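Local coordinates for protein nitroalkane oxidase (Podospora anserina, PDB 3MKH) that oxidises primary and secondary nitroalkanes to aldehydes or ketones with FAD and molecular oxygen, releasing nitrite and hydrogen peroxide, at residues 358-363 against 394-399. Residues are numbered along the deposited sequence; the frame is centred on the assembly and turned at random.
Sequences FCSEAA and VLPIFD. With FAD (flavin-adenine dinucleotide), chain E.
With chi1 at 62°, S360 sets OG between its own backbone N and carbonyl carbon, 3.5 Å from P396 CA, where it also bonds to K356 O, a turn back in its helix. Its CB, placed by the helix backbone, presses on the L395-P396 peptide, 3.4 Å from P396 N. L395 turns CG anti to its carbonyl carbon (chi1 -61°), with CD1 anti to CA (chi2 -178°), which carries that methyl to 4.0 Å from CB of A363, one helical turn beyond S360. The backbones come closest at S360 and L395, whose CA atoms stand 4.8 Å apart. The P396 ring lies beside the same serine, its CG 3.7 Å from S360 O, and the CG of E361 brushes that ring carbon from the next position along the helix. Without the proline ring, an alanine here is likely to open a gap beside S360 O and E361 CG and leave the backbone untied by the ring. E361 OE2 looks elsewhere, forming a salt bridge with R407. Past the proline, I397 O accepts a hydrogen bond from FAD O3' (2.8 Å), and the F398 ring takes V394 CG1 over one face while its edge meets flavin C7. Thus helix 345-374 backs the short helix 394-397, which leads into the FAD-binding loop with D399, the probable proton acceptor, in the helical C-terminal domain of the acyl-CoA dehydrogenase fold.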
ATOM      1  N   PHE A 358     -12.420   2.312  -6.766  1.00 22.27           N
ATOM      2  CA  PHE A 358     -11.033   2.489  -7.206  1.00 19.98           C
ATOM      3  C   PHE A 358     -10.618   3.962  -7.225  1.00 22.84           C
ATOM      4  O   PHE A 358      -9.569   4.326  -6.709  1.00 21.16           O
ATOM      5  CB  PHE A 358     -10.817   1.890  -8.610  1.00 20.97           C
ATOM      6  CG  PHE A 358      -9.414   2.095  -9.156  1.00 23.06           C
ATOM      7  CD1 PHE A 358      -9.093   3.232  -9.885  1.00 21.21           C
ATOM      8  CD2 PHE A 358      -8.416   1.164  -8.912  1.00 24.25           C
ATOM      9  CE1 PHE A 358      -7.801   3.424 -10.391  1.00 24.00           C
ATOM     10  CE2 PHE A 358      -7.133   1.346  -9.405  1.00 25.83           C
ATOM     11  CZ  PHE A 358      -6.820   2.479 -10.149  1.00 24.56           C
ATOM     12  N   CYS A 359     -11.446   4.788  -7.863  1.00 21.15           N
ATOM     13  CA  CYS A 359     -11.114   6.174  -8.132  1.00 21.58           C
ATOM     14  C   CYS A 359     -11.189   7.029  -6.866  1.00 20.97           C
ATOM     15  O   CYS A 359     -10.375   7.932  -6.687  1.00 20.44           O
ATOM     16  CB  CYS A 359     -12.033   6.756  -9.217  1.00 21.23           C
ATOM     17  SG  CYS A 359     -11.889   5.928 -10.854  1.00 23.30           S
ATOM     18  N   SER A 360     -12.159   6.751  -5.996  1.00 19.83           N
ATOM     19  CA  SER A 360     -12.277   7.537  -4.763  1.00 20.50           C
ATOM     20  C   SER A 360     -11.017   7.350  -3.930  1.00 22.55           C
ATOM     21  O   SER A 360     -10.459   8.310  -3.414  1.00 19.66           O
ATOM     22  CB  SER A 360     -13.527   7.153  -3.955  1.00 20.42           C
ATOM     23  OG  SER A 360     -13.460   5.798  -3.541  1.00 19.38           O
ATOM     24  N   GLU A 361     -10.545   6.114  -3.826  1.00 21.94           N
ATOM     25  CA  GLU A 361      -9.396   5.831  -2.975  1.00 23.76           C
ATOM     26  C   GLU A 361      -8.097   6.269  -3.645  1.00 23.87           C
ATOM     27  O   GLU A 361      -7.177   6.770  -2.983  1.00 20.22           O
ATOM     28  CB  GLU A 361      -9.387   4.350  -2.553  1.00 21.95           C
ATOM     29  CG  GLU A 361     -10.515   4.074  -1.559  1.00 26.32           C
ATOM     30  CD  GLU A 361     -10.652   2.616  -1.141  1.00 28.99           C
ATOM     31  OE1 GLU A 361      -9.730   1.810  -1.405  1.00 32.31           O
ATOM     32  OE2 GLU A 361     -11.692   2.290  -0.530  1.00 29.33           O
ATOM     33  N   ALA A 362      -8.042   6.121  -4.965  1.00 21.32           N
ATOM     34  CA  ALA A 362      -6.897   6.614  -5.721  1.00 22.41           C
ATOM     35  C   ALA A 362      -6.746   8.140  -5.655  1.00 21.50           C
ATOM     36  O   ALA A 362      -5.630   8.649  -5.673  1.00 20.92           O
ATOM     37  CB  ALA A 362      -6.956   6.141  -7.167  1.00 20.91           C
ATOM     38  N   ALA A 363      -7.858   8.871  -5.590  1.00 19.78           N
ATOM     39  CA  ALA A 363      -7.791  10.327  -5.387  1.00 18.61           C
ATOM     40  C   ALA A 363      -7.154  10.728  -4.046  1.00 17.86           C
ATOM     41  O   ALA A 363      -6.304  11.639  -3.981  1.00 17.56           O
ATOM     42  CB  ALA A 363      -9.194  10.963  -5.539  1.00 17.94           C
ATOM     43  N   VAL A 394     -13.653  12.884   1.046  1.00 18.34           N
ATOM     44  CA  VAL A 394     -15.084  12.599   1.030  1.00 20.72           C
ATOM     45  C   VAL A 394     -15.477  11.492   0.027  1.00 20.18           C
ATOM     46  O   VAL A 394     -16.507  10.849   0.174  1.00 19.41           O
ATOM     47  CB  VAL A 394     -15.922  13.857   0.736  1.00 21.87           C
ATOM     48  CG1 VAL A 394     -16.144  14.015  -0.776  1.00 23.53           C
ATOM     49  CG2 VAL A 394     -17.239  13.773   1.474  1.00 22.29           C
ATOM     50  N   LEU A 395     -14.672  11.290  -1.006  1.00 20.15           N
ATOM     51  CA  LEU A 395     -15.103  10.419  -2.104  1.00 21.01           C
ATOM     52  C   LEU A 395     -15.334   8.965  -1.678  1.00 21.66           C
ATOM     53  O   LEU A 395     -16.335   8.367  -2.066  1.00 21.68           O
ATOM     54  CB  LEU A 395     -14.144  10.518  -3.302  1.00 18.89           C
ATOM     55  CG  LEU A 395     -14.041  11.929  -3.920  1.00 19.95           C
ATOM     56  CD1 LEU A 395     -13.090  11.876  -5.120  1.00 18.03           C
ATOM     57  CD2 LEU A 395     -15.413  12.491  -4.353  1.00 20.84           C
ATOM     58  N   PRO A 396     -14.412   8.387  -0.886  1.00 19.60           N
ATOM     59  CA  PRO A 396     -14.630   7.003  -0.459  1.00 22.22           C
ATOM     60  C   PRO A 396     -15.817   6.878   0.493  1.00 21.47           C
ATOM     61  O   PRO A 396     -16.485   5.846   0.481  1.00 19.16           O
ATOM     62  CB  PRO A 396     -13.324   6.667   0.280  1.00 24.24           C
ATOM     63  CG  PRO A 396     -12.305   7.578  -0.339  1.00 21.15           C
ATOM     64  CD  PRO A 396     -13.071   8.862  -0.503  1.00 20.54           C
ATOM     65  N   ILE A 397     -16.091   7.927   1.273  1.00 20.11           N
ATOM     66  CA  ILE A 397     -17.062   7.838   2.364  1.00 21.37           C
ATOM     67  C   ILE A 397     -18.463   8.311   2.000  1.00 22.08           C
ATOM     68  O   ILE A 397     -19.431   7.924   2.650  1.00 22.02           O
ATOM     69  CB  ILE A 397     -16.578   8.566   3.652  1.00 21.49           C
ATOM     70  CG1 ILE A 397     -16.269  10.042   3.378  1.00 21.42           C
ATOM     71  CG2 ILE A 397     -15.332   7.890   4.224  1.00 20.37           C
ATOM     72  CD1 ILE A 397     -15.735  10.784   4.629  1.00 22.29           C
ATOM     73  N   PHE A 398     -18.589   9.131   0.960  1.00 22.13           N
ATOM     74  CA  PHE A 398     -19.909   9.641   0.613  1.00 23.60           C
ATOM     75  C   PHE A 398     -20.491   8.833  -0.540  1.00 27.13           C
ATOM     76  O   PHE A 398     -19.866   7.863  -1.000  1.00 24.02           O
ATOM     77  CB  PHE A 398     -19.921  11.177   0.384  1.00 24.51           C
ATOM     78  CG  PHE A 398     -19.607  11.622  -1.037  1.00 24.26           C
ATOM     79  CD1 PHE A 398     -18.927  10.794  -1.927  1.00 22.17           C
ATOM     80  CD2 PHE A 398     -19.968  12.894  -1.460  1.00 27.71           C
ATOM     81  CE1 PHE A 398     -18.636  11.221  -3.215  1.00 25.12           C
ATOM     82  CE2 PHE A 398     -19.677  13.329  -2.763  1.00 28.25           C
ATOM     83  CZ  PHE A 398     -19.017  12.494  -3.633  1.00 26.55           C
ATOM     84  N   ASP A 399     -21.704   9.194  -0.945  1.00 23.88           N
ATOM     85  CA  ASP A 399     -22.413   8.489  -2.003  1.00 27.87           C
ATOM     86  C   ASP A 399     -22.422   6.976  -1.762  1.00 30.82           C
ATOM     87  O   ASP A 399     -22.228   6.194  -2.697  1.00 27.93           O
ATOM     88  CB  ASP A 399     -21.779   8.810  -3.355  1.00 31.36           C
ATOM     89  CG  ASP A 399     -22.776   8.710  -4.498  1.00 33.93           C
ATOM     90  OD1 ASP A 399     -22.566   7.871  -5.399  1.00 31.90           O
ATOM     91  OD2 ASP A 399     -23.769   9.476  -4.483  1.00 42.78           O
TER
HETATM   92  PA  FAD E 500     -22.939   4.634   7.653  0.84 26.80           P
HETATM   93  O1A FAD E 500     -24.182   3.925   7.944  0.84 24.28           O
HETATM   94  O2A FAD E 500     -22.735   5.974   8.208  0.84 25.49           O
HETATM   95  O5B FAD E 500     -21.712   3.696   8.095  0.84 26.55           O
HETATM   96  C5B FAD E 500     -20.532   4.251   8.671  0.84 22.17           C
HETATM   97  C4B FAD E 500     -19.367   3.245   8.738  0.84 25.30           C
HETATM   98  O4B FAD E 500     -19.733   2.162   9.604  0.84 28.20           O
HETATM   99  C3B FAD E 500     -19.094   2.607   7.378  0.84 24.71           C
HETATM  100  O3B FAD E 500     -18.132   3.383   6.663  0.84 25.08           O
HETATM  101  C2B FAD E 500     -18.489   1.270   7.763  0.84 23.39           C
HETATM  102  O2B FAD E 500     -17.090   1.412   7.988  0.84 21.93           O
HETATM  103  C1B FAD E 500     -19.196   0.925   9.074  0.84 27.58           C
HETATM  104  N9A FAD E 500     -20.302  -0.028   8.778  0.84 27.69           N
HETATM  105  C8A FAD E 500     -21.598   0.185   8.983  0.84 27.11           C
HETATM  106  N7A FAD E 500     -22.295  -0.876   8.597  0.84 27.62           N
HETATM  107  C5A FAD E 500     -21.435  -1.778   8.142  0.84 31.34           C
HETATM  108  C6A FAD E 500     -21.570  -3.058   7.622  0.84 33.19           C
HETATM  109  N6A FAD E 500     -22.768  -3.613   7.495  0.84 33.10           N
HETATM  110  N1A FAD E 500     -20.472  -3.724   7.251  0.84 27.38           N
HETATM  111  C2A FAD E 500     -19.275  -3.179   7.374  0.84 30.69           C
HETATM  112  N3A FAD E 500     -19.111  -1.963   7.868  0.84 28.15           N
HETATM  113  C4A FAD E 500     -20.167  -1.241   8.257  0.84 29.44           C
HETATM  114  N1  FAD E 500     -26.789  11.480   1.393  0.84 24.46           N
HETATM  115  C2  FAD E 500     -27.998  11.539   0.713  0.84 23.17           C
HETATM  116  O2  FAD E 500     -28.940  10.862   1.098  0.84 26.13           O
HETATM  117  N3  FAD E 500     -28.134  12.359  -0.403  0.84 24.14           N
HETATM  118  C4  FAD E 500     -27.065  13.135  -0.844  0.84 25.05           C
HETATM  119  O4  FAD E 500     -27.198  13.860  -1.827  0.84 21.80           O
HETATM  120  C4X FAD E 500     -25.856  13.076  -0.163  0.84 25.86           C
HETATM  121  N5  FAD E 500     -24.760  13.836  -0.581  0.84 25.03           N
HETATM  122  C5X FAD E 500     -23.689  14.028   0.298  0.84 22.33           C
HETATM  123  C6  FAD E 500     -22.750  15.031   0.073  0.84 21.03           C
HETATM  124  C7  FAD E 500     -21.696  15.211   0.960  0.84 22.18           C
HETATM  125  C7M FAD E 500     -20.662  16.309   0.727  0.84 22.87           C
HETATM  126  C8  FAD E 500     -21.581  14.386   2.070  0.84 25.84           C
HETATM  127  C8M FAD E 500     -20.426  14.575   3.054  0.84 22.00           C
HETATM  128  C9  FAD E 500     -22.513  13.382   2.288  0.84 24.46           C
HETATM  129  C9A FAD E 500     -23.568  13.204   1.406  0.84 21.82           C
HETATM  130  N10 FAD E 500     -24.510  12.200   1.627  0.84 27.04           N
HETATM  131  C10 FAD E 500     -25.722  12.251   0.950  0.84 28.96           C
HETATM  132  C1' FAD E 500     -24.230  11.080   2.556  0.84 27.62           C
HETATM  133  C2' FAD E 500     -23.486   9.950   1.842  0.84 26.53           C
HETATM  134  O2' FAD E 500     -24.304   9.406   0.811  0.84 26.24           O
HETATM  135  C3' FAD E 500     -23.034   8.832   2.795  0.84 27.34           C
HETATM  136  O3' FAD E 500     -22.177   7.955   2.078  0.84 26.31           O
HETATM  137  C4' FAD E 500     -24.191   8.005   3.374  0.84 27.45           C
HETATM  138  O4' FAD E 500     -24.787   8.688   4.468  0.84 25.42           O
HETATM  139  C5' FAD E 500     -23.681   6.643   3.862  0.84 27.32           C
HETATM  140  O5' FAD E 500     -22.598   6.793   4.782  0.84 27.73           O
HETATM  141  P   FAD E 500     -21.712   5.539   5.212  0.84 28.69           P
HETATM  142  O1P FAD E 500     -21.380   4.778   4.002  0.84 26.69           O
HETATM  143  O2P FAD E 500     -20.625   6.001   6.075  0.84 26.46           O
HETATM  144  O3P FAD E 500     -22.781   4.670   6.053  0.84 27.68           O